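Local coordinates for endoglucanase (Clostridium thermocellum, PDB 2YIK), which probably hydrolyses internal beta-1,4-glucosidic bonds of cellulose, as a family 9 glycoside hydrolase, at residues A[87-92]-A[210-215]; A[325-330]-A[360-365]; A[367-372]-A[401-406]. All coordinates share one frame; numbering follows the deposited sequence.

Interaction 1: residues A[87-92]-A[210-215]; sequences NMSDGF and TKEKPG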
# COMPACT_ATOMS: atom_id res chain seq x y z
N ASN A 87 14.42 -14.33 13.22
CA ASN A 87 15.05 -15.25 12.30
C ASN A 87 16.47 -14.83 11.97
O ASN A 87 17.02 -15.18 10.92
CB ASN A 87 14.22 -15.38 11.02
CG ASN A 87 14.33 -14.18 10.13
OD1 ASN A 87 14.48 -13.05 10.59
ND2 ASN A 87 14.25 -14.42 8.82
N MET A 88 17.07 -14.05 12.87
CA MET A 88 18.47 -13.64 12.69
C MET A 88 19.28 -14.74 13.36
O MET A 88 18.82 -15.36 14.32
CB MET A 88 18.74 -12.30 13.38
CG MET A 88 18.14 -11.10 12.65
SD MET A 88 18.41 -9.56 13.55
CE MET A 88 17.07 -9.64 14.77
N SER A 89 20.48 -15.00 12.85
CA SER A 89 21.36 -16.03 13.40
C SER A 89 21.96 -15.63 14.74
O SER A 89 21.98 -14.45 15.09
CB SER A 89 22.51 -16.32 12.42
OG SER A 89 23.41 -15.22 12.34
N ASP A 90 22.44 -16.63 15.49
CA ASP A 90 23.07 -16.38 16.79
C ASP A 90 24.28 -15.46 16.59
O ASP A 90 24.51 -14.53 17.37
CB ASP A 90 23.58 -17.67 17.43
CG ASP A 90 22.48 -18.55 17.97
OD1 ASP A 90 21.38 -18.03 18.27
OD2 ASP A 90 22.72 -19.77 18.12
N GLY A 91 25.04 -15.74 15.54
CA GLY A 91 26.23 -14.95 15.25
C GLY A 91 25.94 -13.50 14.89
O GLY A 91 26.65 -12.59 15.31
N PHE A 92 24.89 -13.28 14.11
CA PHE A 92 24.51 -11.94 13.72
C PHE A 92 24.08 -11.15 14.94
O PHE A 92 24.51 -10.01 15.13
CB PHE A 92 23.36 -11.96 12.72
CG PHE A 92 23.02 -10.61 12.18
CD1 PHE A 92 23.74 -10.07 11.12
CD2 PHE A 92 22.03 -9.84 12.78
CE1 PHE A 92 23.49 -8.78 10.67
CE2 PHE A 92 21.76 -8.55 12.34
CZ PHE A 92 22.49 -8.02 11.28
N THR A 210 18.71 -8.78 6.65
CA THR A 210 20.08 -8.54 7.07
C THR A 210 20.95 -8.51 5.81
O THR A 210 20.49 -8.91 4.74
CB THR A 210 20.45 -9.71 8.02
OG1 THR A 210 20.32 -9.29 9.38
CG2 THR A 210 21.81 -10.24 7.74
N LYS A 211 22.19 -8.04 5.91
CA LYS A 211 23.06 -8.00 4.74
C LYS A 211 23.45 -9.43 4.33
O LYS A 211 24.02 -9.64 3.26
CB LYS A 211 24.33 -7.20 5.04
CG LYS A 211 25.38 -7.96 5.85
CD LYS A 211 26.47 -7.02 6.35
CE LYS A 211 27.20 -6.34 5.21
NZ LYS A 211 28.31 -7.20 4.67
N GLU A 212 23.14 -10.40 5.19
CA GLU A 212 23.50 -11.79 4.92
C GLU A 212 22.64 -12.51 3.87
O GLU A 212 23.03 -13.56 3.37
CB GLU A 212 23.53 -12.56 6.24
CG GLU A 212 24.51 -11.93 7.23
CD GLU A 212 24.75 -12.74 8.48
OE1 GLU A 212 23.99 -13.69 8.75
OE2 GLU A 212 25.71 -12.41 9.21
N LYS A 213 21.49 -11.93 3.53
CA LYS A 213 20.62 -12.52 2.51
C LYS A 213 19.81 -11.37 1.90
O LYS A 213 19.34 -10.49 2.61
CB LYS A 213 19.69 -13.57 3.13
CG LYS A 213 19.14 -14.58 2.12
CD LYS A 213 18.38 -15.71 2.80
CE LYS A 213 17.96 -16.80 1.80
NZ LYS A 213 17.10 -17.86 2.44
N PRO A 214 19.66 -11.36 0.56
CA PRO A 214 18.91 -10.30 -0.12
C PRO A 214 17.47 -10.12 0.33
O PRO A 214 16.79 -11.09 0.69
CB PRO A 214 18.99 -10.70 -1.60
CG PRO A 214 20.28 -11.49 -1.67
CD PRO A 214 20.19 -12.33 -0.41
N GLY A 215 17.01 -8.88 0.31
CA GLY A 215 15.65 -8.55 0.69
C GLY A 215 15.30 -7.27 -0.03
O GLY A 215 14.48 -6.49 0.43

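Interaction 2: residues A[325-330]-A[360-365]; sequences TACILA and DFWKPI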
# COMPACT_ATOMS: atom_id res chain seq x y z
N THR A 325 5.63 3.32 -10.85
CA THR A 325 6.97 3.82 -11.12
C THR A 325 6.95 4.66 -12.40
O THR A 325 7.47 5.77 -12.42
CB THR A 325 7.98 2.65 -11.28
OG1 THR A 325 8.07 1.93 -10.05
CG2 THR A 325 9.36 3.16 -11.65
N ALA A 326 6.34 4.13 -13.45
CA ALA A 326 6.27 4.84 -14.72
C ALA A 326 5.63 6.21 -14.54
O ALA A 326 6.07 7.18 -15.14
CB ALA A 326 5.49 4.04 -15.75
N CYS A 327 4.58 6.28 -13.72
CA CYS A 327 3.90 7.54 -13.46
C CYS A 327 4.84 8.57 -12.82
O CYS A 327 4.87 9.73 -13.22
CB CYS A 327 2.69 7.33 -12.53
SG CYS A 327 1.27 6.52 -13.28
N ILE A 328 5.61 8.13 -11.83
CA ILE A 328 6.51 9.03 -11.15
C ILE A 328 7.64 9.51 -12.06
O ILE A 328 7.97 10.69 -12.06
CB ILE A 328 7.08 8.38 -9.86
CG1 ILE A 328 5.92 7.89 -8.99
CG2 ILE A 328 7.94 9.40 -9.09
CD1 ILE A 328 4.91 8.95 -8.67
N LEU A 329 8.21 8.59 -12.83
CA LEU A 329 9.27 8.96 -13.76
C LEU A 329 8.73 9.95 -14.79
O LEU A 329 9.43 10.85 -15.22
CB LEU A 329 9.84 7.71 -14.46
CG LEU A 329 10.73 6.82 -13.58
CD1 LEU A 329 11.17 5.59 -14.36
CD2 LEU A 329 11.94 7.62 -13.12
N ALA A 330 7.47 9.79 -15.17
CA ALA A 330 6.87 10.70 -16.14
C ALA A 330 6.66 12.08 -15.51
O ALA A 330 6.87 13.10 -16.17
CB ALA A 330 5.56 10.14 -16.65
N ASP A 360 8.81 7.95 -24.49
CA ASP A 360 7.94 8.99 -23.99
C ASP A 360 7.50 8.42 -22.65
O ASP A 360 6.77 7.43 -22.60
CB ASP A 360 6.74 9.22 -24.92
CG ASP A 360 5.74 10.24 -24.36
OD1 ASP A 360 5.64 10.40 -23.12
OD2 ASP A 360 5.03 10.88 -25.16
N PHE A 361 7.97 9.03 -21.57
CA PHE A 361 7.67 8.53 -20.24
C PHE A 361 6.20 8.27 -19.91
O PHE A 361 5.91 7.36 -19.14
CB PHE A 361 8.36 9.42 -19.20
CG PHE A 361 9.86 9.24 -19.16
CD1 PHE A 361 10.42 8.04 -18.73
CD2 PHE A 361 10.72 10.25 -19.61
CE1 PHE A 361 11.81 7.84 -18.76
CE2 PHE A 361 12.11 10.06 -19.65
CZ PHE A 361 12.65 8.85 -19.22
N TRP A 362 5.28 9.03 -20.49
CA TRP A 362 3.85 8.79 -20.24
C TRP A 362 3.25 7.71 -21.15
O TRP A 362 2.18 7.17 -20.85
CB TRP A 362 3.04 10.08 -20.43
CG TRP A 362 3.01 10.98 -19.23
CD1 TRP A 362 3.45 12.28 -19.19
CD2 TRP A 362 2.50 10.68 -17.92
NE1 TRP A 362 3.24 12.80 -17.93
CE2 TRP A 362 2.66 11.84 -17.13
CE3 TRP A 362 1.92 9.54 -17.34
CZ2 TRP A 362 2.27 11.91 -15.79
CZ3 TRP A 362 1.53 9.60 -16.00
CH2 TRP A 362 1.71 10.78 -15.24
N LYS A 363 3.93 7.39 -22.25
CA LYS A 363 3.42 6.41 -23.21
C LYS A 363 3.10 5.04 -22.61
O LYS A 363 2.06 4.46 -22.91
CB LYS A 363 4.38 6.28 -24.40
CG LYS A 363 3.88 5.40 -25.54
CD LYS A 363 2.48 5.80 -25.98
CE LYS A 363 2.05 5.06 -27.25
NZ LYS A 363 0.71 5.55 -27.69
N PRO A 364 3.99 4.50 -21.75
CA PRO A 364 3.66 3.18 -21.20
C PRO A 364 2.35 3.18 -20.41
O PRO A 364 1.63 2.17 -20.39
CB PRO A 364 4.87 2.87 -20.32
CG PRO A 364 5.98 3.56 -21.04
CD PRO A 364 5.36 4.89 -21.39
N ILE A 365 2.04 4.29 -19.75
CA ILE A 365 0.82 4.40 -18.97
C ILE A 365 -0.37 4.69 -19.88
O ILE A 365 -1.50 4.30 -19.58
CB ILE A 365 0.97 5.48 -17.86
CG1 ILE A 365 1.74 4.89 -16.67
CG2 ILE A 365 -0.40 6.01 -17.44
CD1 ILE A 365 1.05 3.70 -16.01
O HOH W 1 7.58 6.26 -17.43

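Interaction 3: residues A[367-372]-A[401-406]; sequences DLLDKW and LIALVY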
# COMPACT_ATOMS: atom_id res chain seq x y z
N ASP A 367 -0.66 3.43 -22.75
CA ASP A 367 -0.93 2.09 -23.29
C ASP A 367 -1.68 1.25 -22.26
O ASP A 367 -2.59 0.50 -22.61
CB ASP A 367 0.38 1.38 -23.65
CG ASP A 367 1.02 1.93 -24.90
OD1 ASP A 367 0.42 2.83 -25.54
OD2 ASP A 367 2.12 1.46 -25.27
N LEU A 368 -1.28 1.37 -21.00
CA LEU A 368 -1.92 0.62 -19.92
C LEU A 368 -3.38 1.05 -19.81
O LEU A 368 -4.29 0.21 -19.72
CB LEU A 368 -1.22 0.91 -18.60
CG LEU A 368 -1.88 0.37 -17.33
CD1 LEU A 368 -1.84 -1.16 -17.34
CD2 LEU A 368 -1.16 0.95 -16.11
N LEU A 369 -3.60 2.36 -19.83
CA LEU A 369 -4.94 2.91 -19.72
C LEU A 369 -5.83 2.62 -20.93
O LEU A 369 -7.03 2.42 -20.77
CB LEU A 369 -4.87 4.41 -19.44
CG LEU A 369 -4.35 4.75 -18.04
CD1 LEU A 369 -4.18 6.26 -17.90
CD2 LEU A 369 -5.33 4.23 -16.99
N ASP A 370 -5.26 2.62 -22.13
CA ASP A 370 -6.05 2.31 -23.32
C ASP A 370 -6.51 0.86 -23.19
O ASP A 370 -7.61 0.50 -23.60
CB ASP A 370 -5.23 2.44 -24.60
CG ASP A 370 -5.01 3.89 -25.01
OD1 ASP A 370 -5.80 4.77 -24.59
OD2 ASP A 370 -4.05 4.15 -25.76
N LYS A 371 -5.64 0.04 -22.62
CA LYS A 371 -5.92 -1.37 -22.44
C LYS A 371 -7.06 -1.58 -21.45
O LYS A 371 -8.02 -2.30 -21.74
CB LYS A 371 -4.65 -2.10 -21.98
CG LYS A 371 -4.67 -3.61 -22.21
CD LYS A 371 -3.34 -4.27 -21.84
CE LYS A 371 -2.23 -3.88 -22.80
NZ LYS A 371 -1.02 -4.71 -22.59
N TRP A 372 -6.96 -0.94 -20.28
CA TRP A 372 -7.97 -1.06 -19.23
C TRP A 372 -9.31 -0.38 -19.53
O TRP A 372 -10.37 -0.93 -19.25
CB TRP A 372 -7.43 -0.53 -17.89
CG TRP A 372 -6.66 -1.55 -17.11
CD1 TRP A 372 -5.36 -1.95 -17.30
CD2 TRP A 372 -7.17 -2.36 -16.03
NE1 TRP A 372 -5.03 -2.95 -16.42
CE2 TRP A 372 -6.12 -3.21 -15.63
CE3 TRP A 372 -8.40 -2.43 -15.37
CZ2 TRP A 372 -6.27 -4.14 -14.59
CZ3 TRP A 372 -8.55 -3.35 -14.34
CH2 TRP A 372 -7.49 -4.19 -13.96
N LEU A 401 -7.01 4.75 -10.15
CA LEU A 401 -6.04 5.69 -9.61
C LEU A 401 -5.12 6.19 -10.71
O LEU A 401 -4.95 7.39 -10.88
CB LEU A 401 -5.22 5.04 -8.49
CG LEU A 401 -4.12 5.92 -7.88
CD1 LEU A 401 -4.73 7.17 -7.27
CD2 LEU A 401 -3.36 5.12 -6.83
N ILE A 402 -4.52 5.26 -11.46
CA ILE A 402 -3.61 5.62 -12.54
C ILE A 402 -4.34 6.49 -13.56
O ILE A 402 -3.78 7.45 -14.08
CB ILE A 402 -3.04 4.38 -13.27
CG1 ILE A 402 -2.23 3.53 -12.29
CG2 ILE A 402 -2.20 4.81 -14.48
CD1 ILE A 402 -1.02 4.21 -11.77
N ALA A 403 -5.60 6.15 -13.84
CA ALA A 403 -6.38 6.92 -14.80
C ALA A 403 -6.54 8.38 -14.35
O ALA A 403 -6.40 9.31 -15.15
CB ALA A 403 -7.75 6.28 -14.98
N LEU A 404 -6.85 8.57 -13.07
CA LEU A 404 -7.05 9.89 -12.50
C LEU A 404 -5.75 10.69 -12.38
O LEU A 404 -5.74 11.91 -12.53
CB LEU A 404 -7.75 9.75 -11.15
CG LEU A 404 -9.13 9.10 -11.32
CD1 LEU A 404 -9.58 8.43 -10.03
CD2 LEU A 404 -10.12 10.15 -11.78
N VAL A 405 -4.64 9.99 -12.12
CA VAL A 405 -3.34 10.65 -12.02
C VAL A 405 -2.91 11.13 -13.42
O VAL A 405 -2.35 12.21 -13.57
CB VAL A 405 -2.28 9.68 -11.44
CG1 VAL A 405 -0.87 10.21 -11.71
CG2 VAL A 405 -2.50 9.52 -9.94
N TYR A 406 -3.18 10.31 -14.44
CA TYR A 406 -2.82 10.68 -15.81
C TYR A 406 -3.56 11.94 -16.23
O TYR A 406 -2.96 12.87 -16.79
CB TYR A 406 -3.17 9.55 -16.78
CG TYR A 406 -2.76 9.83 -18.21
CD1 TYR A 406 -3.58 10.58 -19.06
CD2 TYR A 406 -1.54 9.37 -18.71
CE1 TYR A 406 -3.19 10.85 -20.37
CE2 TYR A 406 -1.15 9.63 -20.02
CZ TYR A 406 -1.98 10.37 -20.85
OH TYR A 406 -1.61 10.61 -22.15

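Interaction 1: residues A[87-92]-A[210-215]
F92 and T210 meet where an N-capped helix start, that of helix 90-100, lies against a type I beta turn running from T210 to K213. The turn follows strand 206-209 and leads toward helix 216-233. F92 carries the largest share of the contact. Its CG is anti to the backbone N (chi1 -175°), which sends the ring out to the turn. T210 OG1 lies over one face of this ring, displaced toward the rim, 3.2 Å from F92 CZ. This oxygen is buried and has no polar partner in the model. E212 comes at the ring edge instead, with OE2 3.6 Å from F92 CD1. Its carboxylate stands nearly square to the ring, the planes being 81° apart. The rest is slight: OE1 of E212 is 3.9 Å from S89 OG, too far for a bond. M88 only skirts the contact, its CG 4.3 Å from T210 OG1; its side chain touches L81, I93 and L100. K213, at the end of the turn, forms salt bridges through NZ with D267 and E266. S89 is the N-cap residue, and its OG accepts from F92 N at 3.0 Å, with an N-H...O angle of 155°.

Interaction 2: residues A[325-330]-A[360-365]
A330 and W362 form the tight part of this contact. A330 CB sits over the middle of the indole, above the bond CD2-CE2 shared by its rings, in a CH-pi contact with the five-membered ring, 3.4 Å from W362 CD2. It lies 16° off that ring's normal, so the methyl meets the face almost squarely. A chi1 of -84° sets W362 CG beside its own backbone N, bringing the indole to A330. F361 fills in beside it, with its CB 3.6 Å from A330 CA. The far rim of the indole reaches C327, whose SG makes an oblique sulfur-aromatic contact with the six-membered ring, 4.1 Å from W362 CZ3. C327 SG also touches I365 CG1 at 3.8 Å, beside A326 CB. Here the side of helix 322-336 packs against the start of helix 363-373, within the all-helical core expected of the (alpha/alpha)6 barrel of family 9 enzymes. D360 OD1 caps this start, accepting from W362 N at 3.0 Å. The indole is fixed from outside: NE1 bonds to D334, and H410 and Y406 meet it edge-to-face.

The contact is looser at the carbonyls of A326 and F361 and out along the F361 ring. A326 O and F361 O are 4.0 Å apart, and one water bridges them. It donates to both and lies in plane at the edge of the F361 ring. L329 CB approaches F361 CD1 only to 4.3 Å.

Interaction 3: residues A[367-372]-A[401-406]
L369 projects from segment 367-372 of helix 363-373 onto segment 401-406 of helix 392-408 and splits its two methyl groups between different partners. The torsion at chi1 (-70°) keeps CG beside the backbone N, and an extended chi2 of 175° carries the branch outward. CD2 lands on the backbone of A403, 3.6 Å from its CA and 3.8 Å from its CB. CD1 goes to Y406 instead, 3.6 Å from Y406 CB, and approaches the phenol ring obliquely. The side chains of L369 and I402 cross at a slant, with L369 CD2 4.1 Å from I402 CG2. The I402 CG2 branch is the one that faces L369, while the end of CG1 leads away. The preceding L368 adds a longer contact, its CD2 4.3 Å from the same I402 CG2. The side chains meet through apolar groups; L369 CD1 also lies 4.0 Å from I402 O. The axes of the two short segments approach to 10.3 Å, their N-to-C directions 126° apart, so they cross steeply. This is helix-helix packing of the kind expected in the (alpha/alpha)6 barrel of family 9.

L369 and A403 also touch Y417 of helix 416-428. I402 also touches C327 of helix 322-336 and W136 of helix 124-140. The ring of Y406 stacks with H410 and meets Y417 edge-to-face.

The three interactions follow one another along the chain, and all lie within the family 9 range. Interaction 1 stands apart: its centre is about 36 Å from that of interaction 2 and about 40 Å from that of interaction 3, on the opposite side of the chain's centre from the latter. Interactions 2 and 3 are neighbours, with centres about 11 Å apart. The two contacts touch directly, for example C327 SG to I402 CD1 at 3.6 Å, and form one continuous, largely apolar buried patch. The lead-in and start of helix 363-373 meet helix 322-336, and its later part meets helix 392-408. This helix thus joins both in one part of the catalytic domain, while interaction 1 is a separate junction.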